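Local coordinates for stage II sporulation protein E (SpoIIE) (PDB 3ZT9) that probably acts as a manganese-dependent PP2C-type protein phosphatase in signalling through the bacterial stressosome, at residues Asp150-Gly155 and Asp185-Ile190; Val83-Arg88 and Ala98-Asn103. One frame throughout, in Å; residues are numbered along the deposited sequence.

Overall arrangement
Contact 1 sets a loop against a strand of one sheet of the PP2C-type sandwich, and contact 2 pairs two strands of the other; both are largely buried. In contact 1 (150-155 with 185-190) the loop leaving strand 144-148 meets the start of strand 187-192; its polar end gathers around a manganese ion and its waters, while its other end is aliphatic. Contact 2 (83-88 with 98-103) lies closer to the centre of the chain and is a regular antiparallel pairing, held by backbone hydrogen bonds and apolar side chains, many of them alanines. They share no segment, yet they meet: Asn-103 ND2 lies 2.8 Å from Asp-150 OD2, a probable hydrogen bond that ties the end of the hairpin to the metal site.

Contact 1. Residues Asp150-Gly155 and Asp185-Ile190; sequences DGIQEG and DDVAVI. With MN (manganese (II) ion), chain C.
Gly-151 packs closely against the start of strand 187-192, its CA 3.3 Å from Asp-186 O in a CA-H...O contact and its carbonyl oxygen beside Val-187 CG2. A side chain here would collide with Asp-186 O and that same methyl, so the glycine is what lets the loop come this close. Next to it the Ile-152 side chain crosses those of Val-187 and Val-189 at about a right angle, its CD1 packing 4.1 Å from Val-187 CG1. The contact of Ile-152 CD1 with Val-189 CG2 is unusually tight, at 3.3 Å. Beyond the glycine the contact turns polar. With CG anti to the backbone N (chi1 -165°), the Asp-185 carboxylate extends toward the loop, and its OD2 binds the manganese at 2.2 Å, while Asp-150 OD1 binds it at 2.1 Å. The two carboxylate planes stand 58° apart, and Asp-38 and three waters complete the six ligands. Of these waters, water 4 is placed to donate to Asp-186 O, water 3 donates to Asp-185 OD1 and water 2 to Asp-150 OD2, which also accepts a hydrogen bond from Asn-103. Asp-150 OD1 and Asp-185 OD2 lie 3.0 Å apart without a hydrogen bond, held together through the manganese they share, in an acidic metal centre characteristic of PP2C-type phosphatases.

Contact 2. Residues Val83-Arg88 and Ala98-Asn103; sequences VAALCR and AAIVGN
Val-83 faces Gly-102 where the antiparallel beta hairpin of strands 82-90 and 95-101 reaches its open end, in one of the two sheets of the PP2C-type sandwich. The axes of segments 83-88 and 98-101 approach to 4.8 Å and run antiparallel (179°). The regular part is close and uniform: Ala-84 N to Val-101 O and Val-101 N to Ala-84 O are both 2.9 Å in one hydrogen-bonded pair, and Leu-86 and Ala-99 form the next. Between and beyond them lie the non-hydrogen-bonded pairs. Ala-85 CB rests 3.8 Å from Ile-100 CG1, which stands beside its own backbone N (chi1 -54°), and Cys-87 SG meets Ala-98 CB; Val-106 of strand 105-110 packs on Ala-85, Cys-87 and Ile-100. Leu-86, Ala-99 and Val-101 point the other way, onto helix 65-76.

Toward Gly-102 and Asn-103, both partly exposed, the strand pairing gives way to side-chain packing. Val-83 fills this end: its CB lies 3.2 Å from Val-101 O and its CG1 lies 3.6 Å from Gly-102 CA, where any side chain on the glycine would collide with that methyl. An alanine in place of Val-83 would lose both methyls, and the gap left would probably leave residues Gly-102 and Asn-103 freer to shift. The Asn-103 side chain folds back toward the valine. Asn-103 ND2 hydrogen-bonds to Asp-150, a manganese ligand, and Asn-103 OD1 lies 3.5 Å from Val-83 CG2.

Contact 1. Residues Asp150-Gly155 and Asp185-Ile190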
ATOM      1  N   ASP A 150       7.515  -1.211  -5.457  1.00 12.61           N
ATOM      2  CA  ASP A 150       8.326  -1.992  -6.391  1.00 12.55           C
ATOM      3  C   ASP A 150       9.779  -2.113  -5.913  1.00 19.13           C
ATOM      4  O   ASP A 150      10.625  -2.646  -6.630  1.00 18.99           O
ATOM      5  CB  ASP A 150       8.243  -1.377  -7.789  1.00 14.48           C
ATOM      6  CG  ASP A 150       8.840   0.021  -7.865  1.00 21.87           C
ATOM      7  OD1 ASP A 150       9.390   0.526  -6.860  1.00 15.94           O
ATOM      8  OD2 ASP A 150       8.762   0.601  -8.946  1.00 19.04           O
ATOM      9  N   GLY A 151      10.070  -1.594  -4.724  1.00 14.77           N
ATOM     10  CA  GLY A 151      11.287  -1.969  -4.001  1.00 15.38           C
ATOM     11  C   GLY A 151      11.370  -3.473  -3.744  1.00 21.20           C
ATOM     12  O   GLY A 151      12.460  -4.017  -3.512  1.00 18.55           O
ATOM     13  N   ILE A 152      10.221  -4.146  -3.764  1.00 14.50           N
ATOM     14  CA  ILE A 152      10.181  -5.627  -3.759  1.00 15.17           C
ATOM     15  C   ILE A 152       9.512  -6.112  -5.050  1.00 18.96           C
ATOM     16  O   ILE A 152       8.459  -5.637  -5.427  1.00 19.87           O
ATOM     17  CB  ILE A 152       9.426  -6.183  -2.534  1.00 16.35           C
ATOM     18  CG1 ILE A 152      10.177  -5.826  -1.246  1.00 18.54           C
ATOM     19  CG2 ILE A 152       9.231  -7.719  -2.618  1.00 18.59           C
ATOM     20  CD1 ILE A 152       9.396  -6.082   0.004  1.00 22.30           C
ATOM     21  N   GLN A 153      10.159  -7.019  -5.765  1.00 19.83           N
ATOM     22  CA  GLN A 153       9.627  -7.497  -7.040  1.00 27.19           C
ATOM     23  C   GLN A 153       8.260  -8.187  -6.872  1.00 25.06           C
ATOM     24  O   GLN A 153       8.024  -8.888  -5.910  1.00 22.02           O
ATOM     25  CB  GLN A 153      10.637  -8.450  -7.712  1.00 38.67           C
ATOM     26  CG  GLN A 153      10.304  -8.785  -9.171  1.00 68.27           C
ATOM     27  CD  GLN A 153      10.346  -7.554 -10.080  1.00 85.29           C
ATOM     28  OE1 GLN A 153       9.528  -6.648  -9.941  1.00 89.05           O
ATOM     29  NE2 GLN A 153      11.299  -7.517 -11.004  1.00 89.42           N
ATOM     30  N   GLU A 154       7.345  -7.966  -7.812  1.00 25.38           N
ATOM     31  CA  GLU A 154       6.055  -8.624  -7.776  1.00 28.09           C
ATOM     32  C   GLU A 154       6.264 -10.140  -7.665  1.00 28.57           C
ATOM     33  O   GLU A 154       7.100 -10.718  -8.387  1.00 28.81           O
ATOM     34  CB  GLU A 154       5.289  -8.291  -9.065  1.00 42.98           C
ATOM     35  CG  GLU A 154       3.848  -8.664  -9.054  1.00 51.90           C
ATOM     36  CD  GLU A 154       3.613 -10.081  -9.503  1.00 60.37           C
ATOM     37  OE1 GLU A 154       4.301 -10.534 -10.443  1.00 65.74           O
ATOM     38  OE2 GLU A 154       2.731 -10.735  -8.910  1.00 60.19           O
ATOM     39  N   GLY A 155       5.558 -10.766  -6.731  1.00 29.86           N
ATOM     40  CA  GLY A 155       5.616 -12.210  -6.559  1.00 29.38           C
ATOM     41  C   GLY A 155       6.835 -12.773  -5.839  1.00 32.29           C
ATOM     42  O   GLY A 155       6.947 -13.977  -5.701  1.00 30.84           O
ATOM     43  N   ASP A 185      16.632   0.817  -4.390  1.00 19.14           N
ATOM     44  CA  ASP A 185      15.401   1.583  -4.427  1.00 15.94           C
ATOM     45  C   ASP A 185      14.892   1.635  -3.013  1.00 16.93           C
ATOM     46  O   ASP A 185      15.316   0.828  -2.169  1.00 16.61           O
ATOM     47  CB  ASP A 185      14.344   0.936  -5.358  1.00 17.84           C
ATOM     48  CG  ASP A 185      13.202   1.906  -5.701  1.00 17.78           C
ATOM     49  OD1 ASP A 185      13.381   3.132  -5.478  1.00 19.34           O
ATOM     50  OD2 ASP A 185      12.131   1.477  -6.181  1.00 17.97           O
ATOM     51  N   ASP A 186      14.002   2.577  -2.753  1.00 15.64           N
ATOM     52  CA  ASP A 186      13.249   2.600  -1.496  1.00 14.45           C
ATOM     53  C   ASP A 186      12.377   1.369  -1.379  1.00 17.34           C
ATOM     54  O   ASP A 186      11.924   0.843  -2.388  1.00 15.90           O
ATOM     55  CB  ASP A 186      12.363   3.826  -1.478  1.00 17.48           C
ATOM     56  CG  ASP A 186      13.168   5.111  -1.604  1.00 15.05           C
ATOM     57  OD1 ASP A 186      13.987   5.359  -0.733  1.00 16.59           O
ATOM     58  OD2 ASP A 186      12.970   5.849  -2.558  1.00 20.04           O
ATOM     59  N   VAL A 187      12.113   0.930  -0.152  1.00 14.05           N
ATOM     60  CA  VAL A 187      11.288  -0.267   0.075  1.00 14.26           C
ATOM     61  C   VAL A 187      10.189   0.097   1.058  1.00 16.55           C
ATOM     62  O   VAL A 187      10.432   0.809   2.039  1.00 15.06           O
ATOM     63  CB  VAL A 187      12.140  -1.433   0.604  1.00 18.47           C
ATOM     64  CG1 VAL A 187      11.263  -2.582   1.127  1.00 17.26           C
ATOM     65  CG2 VAL A 187      13.133  -1.928  -0.500  1.00 20.90           C
ATOM     66  N   ALA A 188       8.970  -0.391   0.823  1.00 12.56           N
ATOM     67  CA  ALA A 188       7.899  -0.199   1.775  1.00 15.01           C
ATOM     68  C   ALA A 188       7.023  -1.448   1.747  1.00 13.86           C
ATOM     69  O   ALA A 188       6.695  -1.947   0.676  1.00 12.09           O
ATOM     70  CB  ALA A 188       7.047   1.027   1.397  1.00 16.91           C
ATOM     71  N   VAL A 189       6.622  -1.931   2.914  1.00 11.42           N
ATOM     72  CA  VAL A 189       5.811  -3.138   2.988  1.00 12.14           C
ATOM     73  C   VAL A 189       4.838  -3.016   4.125  1.00 15.04           C
ATOM     74  O   VAL A 189       5.246  -2.607   5.214  1.00 14.52           O
ATOM     75  CB  VAL A 189       6.665  -4.385   3.348  1.00 20.71           C
ATOM     76  CG1 VAL A 189       5.795  -5.671   3.163  1.00 16.12           C
ATOM     77  CG2 VAL A 189       7.921  -4.451   2.512  1.00 28.26           C
ATOM     78  N   ILE A 190       3.585  -3.446   3.899  1.00 11.45           N
ATOM     79  CA  ILE A 190       2.600  -3.596   4.983  1.00 10.71           C
ATOM     80  C   ILE A 190       2.065  -5.027   4.959  1.00 13.67           C
ATOM     81  O   ILE A 190       1.812  -5.561   3.885  1.00 12.50           O
ATOM     82  CB  ILE A 190       1.389  -2.653   4.760  1.00 13.49           C
ATOM     83  CG1 ILE A 190       1.861  -1.196   4.866  1.00 13.35           C
ATOM     84  CG2 ILE A 190       0.322  -2.910   5.796  1.00 15.43           C
ATOM     85  CD1 ILE A 190       0.709  -0.186   4.554  1.00 15.48           C
TER
HETATM   86 MN    MN C1195      10.156   2.419  -6.304  1.00 18.04          MN
HETATM   87  O   HOH W   1      12.470  -0.832  -7.724  1.00 28.99           O
HETATM   88  O   HOH W   2      10.194   3.035  -8.455  1.00 17.41           O
HETATM   89  O   HOH W   3      11.284   4.343  -6.406  1.00 19.24           O
HETATM   90  O   HOH W   4      10.283   2.273  -4.116  1.00 15.15           O

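Contact 2. Residues Val83-Arg88 and Ala98-Asn103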
ATOM      1  N   VAL A  83       3.000   6.969  -7.259  1.00 15.58           N
ATOM      2  CA  VAL A  83       2.062   5.882  -7.513  1.00 15.84           C
ATOM      3  C   VAL A  83       1.594   5.444  -6.123  1.00 17.77           C
ATOM      4  O   VAL A  83       2.303   5.658  -5.156  1.00 14.60           O
ATOM      5  CB  VAL A  83       2.730   4.732  -8.303  1.00 17.74           C
ATOM      6  CG1 VAL A  83       3.217   5.267  -9.642  1.00 16.42           C
ATOM      7  CG2 VAL A  83       3.905   4.060  -7.517  1.00 14.54           C
ATOM      8  N   ALA A  84       0.412   4.860  -6.004  1.00 14.79           N
ATOM      9  CA  ALA A  84      -0.122   4.532  -4.660  1.00 12.17           C
ATOM     10  C   ALA A  84      -1.195   3.459  -4.734  1.00 13.51           C
ATOM     11  O   ALA A  84      -1.880   3.313  -5.742  1.00 15.30           O
ATOM     12  CB  ALA A  84      -0.735   5.797  -4.029  1.00 13.09           C
ATOM     13  N   ALA A  85      -1.321   2.710  -3.654  1.00 13.83           N
ATOM     14  CA  ALA A  85      -2.358   1.691  -3.524  1.00 14.99           C
ATOM     15  C   ALA A  85      -3.085   1.989  -2.232  1.00 14.58           C
ATOM     16  O   ALA A  85      -2.457   2.418  -1.271  1.00 12.99           O
ATOM     17  CB  ALA A  85      -1.708   0.330  -3.428  1.00 16.86           C
ATOM     18  N   LEU A  86      -4.384   1.702  -2.186  1.00 11.80           N
ATOM     19  CA  LEU A  86      -5.129   1.776  -0.955  1.00 14.70           C
ATOM     20  C   LEU A  86      -6.074   0.580  -0.906  1.00 16.59           C
ATOM     21  O   LEU A  86      -6.729   0.234  -1.914  1.00 15.51           O
ATOM     22  CB  LEU A  86      -5.945   3.064  -0.953  1.00 13.17           C
ATOM     23  CG  LEU A  86      -6.951   3.211   0.184  1.00 20.52           C
ATOM     24  CD1 LEU A  86      -6.214   3.282   1.467  1.00 25.87           C
ATOM     25  CD2 LEU A  86      -7.763   4.505  -0.046  1.00 28.97           C
ATOM     26  N   CYS A  87      -6.119  -0.046   0.255  1.00 12.94           N
ATOM     27  CA  CYS A  87      -7.081  -1.121   0.546  0.76 13.80           C
ATOM     28  C   CYS A  87      -7.961  -0.630   1.664  1.00 13.27           C
ATOM     29  O   CYS A  87      -7.470  -0.115   2.668  1.00 16.27           O
ATOM     30  CB  CYS A  87      -6.394  -2.388   1.073  0.76 16.17           C
ATOM     31  SG  CYS A  87      -5.425  -3.320  -0.101  0.76 17.40           S
ATOM     32  N   ARG A  88      -9.257  -0.817   1.523  1.00 12.91           N
ATOM     33  CA  ARG A  88     -10.185  -0.391   2.568  1.00 13.93           C
ATOM     34  C   ARG A  88     -10.843  -1.676   3.039  1.00 17.36           C
ATOM     35  O   ARG A  88     -11.494  -2.345   2.257  1.00 16.56           O
ATOM     36  CB  ARG A  88     -11.240   0.579   2.015  1.00 16.21           C
ATOM     37  CG  ARG A  88     -12.353   0.979   3.029  1.00 18.63           C
ATOM     38  CD  ARG A  88     -13.378   1.944   2.326  1.00 21.60           C
ATOM     39  NE  ARG A  88     -14.345   2.560   3.241  1.00 29.29           N
ATOM     40  CZ  ARG A  88     -15.419   1.945   3.712  1.00 34.36           C
ATOM     41  NH1 ARG A  88     -15.670   0.683   3.379  1.00 26.46           N
ATOM     42  NH2 ARG A  88     -16.244   2.585   4.527  1.00 43.65           N
ATOM     43  N   ALA A  98     -10.149  -2.359  -3.119  1.00 13.45           N
ATOM     44  CA  ALA A  98      -8.777  -1.887  -3.225  1.00 12.79           C
ATOM     45  C   ALA A  98      -8.601  -1.229  -4.583  1.00 18.17           C
ATOM     46  O   ALA A  98      -9.257  -1.623  -5.546  1.00 17.20           O
ATOM     47  CB  ALA A  98      -7.811  -3.036  -3.109  1.00 14.22           C
ATOM     48  N   ALA A  99      -7.687  -0.261  -4.685  1.00 15.28           N
ATOM     49  CA  ALA A  99      -7.321   0.235  -6.037  1.00 12.54           C
ATOM     50  C   ALA A  99      -5.860   0.653  -6.046  1.00 13.40           C
ATOM     51  O   ALA A  99      -5.284   0.910  -4.979  1.00 13.69           O
ATOM     52  CB  ALA A  99      -8.209   1.410  -6.415  1.00 14.53           C
ATOM     53  N   ILE A 100      -5.276   0.721  -7.241  1.00 14.53           N
ATOM     54  CA  ILE A 100      -3.856   1.035  -7.367  1.00 13.05           C
ATOM     55  C   ILE A 100      -3.679   1.912  -8.578  1.00 16.03           C
ATOM     56  O   ILE A 100      -4.175   1.561  -9.645  1.00 17.38           O
ATOM     57  CB  ILE A 100      -2.986  -0.244  -7.625  1.00 12.08           C
ATOM     58  CG1 ILE A 100      -3.256  -1.302  -6.545  1.00 15.83           C
ATOM     59  CG2 ILE A 100      -1.480   0.127  -7.641  1.00 16.02           C
ATOM     60  CD1 ILE A 100      -2.743  -2.666  -6.945  1.00 23.64           C
ATOM     61  N   VAL A 101      -2.987   3.037  -8.419  1.00 14.99           N
ATOM     62  CA  VAL A 101      -2.564   3.815  -9.583  1.00 13.49           C
ATOM     63  C   VAL A 101      -1.049   3.659  -9.645  1.00 17.84           C
ATOM     64  O   VAL A 101      -0.332   4.041  -8.722  1.00 17.75           O
ATOM     65  CB  VAL A 101      -2.992   5.306  -9.505  1.00 16.97           C
ATOM     66  CG1 VAL A 101      -2.424   6.079 -10.688  1.00 16.73           C
ATOM     67  CG2 VAL A 101      -4.504   5.402  -9.512  1.00 16.40           C
ATOM     68  N   GLY A 102      -0.562   3.070 -10.733  1.00 14.95           N
ATOM     69  CA  GLY A 102       0.860   2.866 -10.876  1.00 18.28           C
ATOM     70  C   GLY A 102       1.234   1.446 -10.484  1.00 20.49           C
ATOM     71  O   GLY A 102       0.448   0.535 -10.691  1.00 32.04           O
ATOM     72  N   ASN A 103       2.432   1.239  -9.958  1.00 16.58           N
ATOM     73  CA  ASN A 103       2.917  -0.140  -9.810  1.00 19.09           C
ATOM     74  C   ASN A 103       3.167  -0.578  -8.365  1.00 22.27           C
ATOM     75  O   ASN A 103       4.052  -1.344  -8.097  1.00 24.92           O
ATOM     76  CB  ASN A 103       4.170  -0.370 -10.628  1.00 16.84           C
ATOM     77  CG  ASN A 103       5.358   0.379 -10.077  1.00 24.58           C
ATOM     78  OD1 ASN A 103       5.194   1.315  -9.289  1.00 23.93           O
ATOM     79  ND2 ASN A 103       6.561  -0.026 -10.483  1.00 24.24           N
TER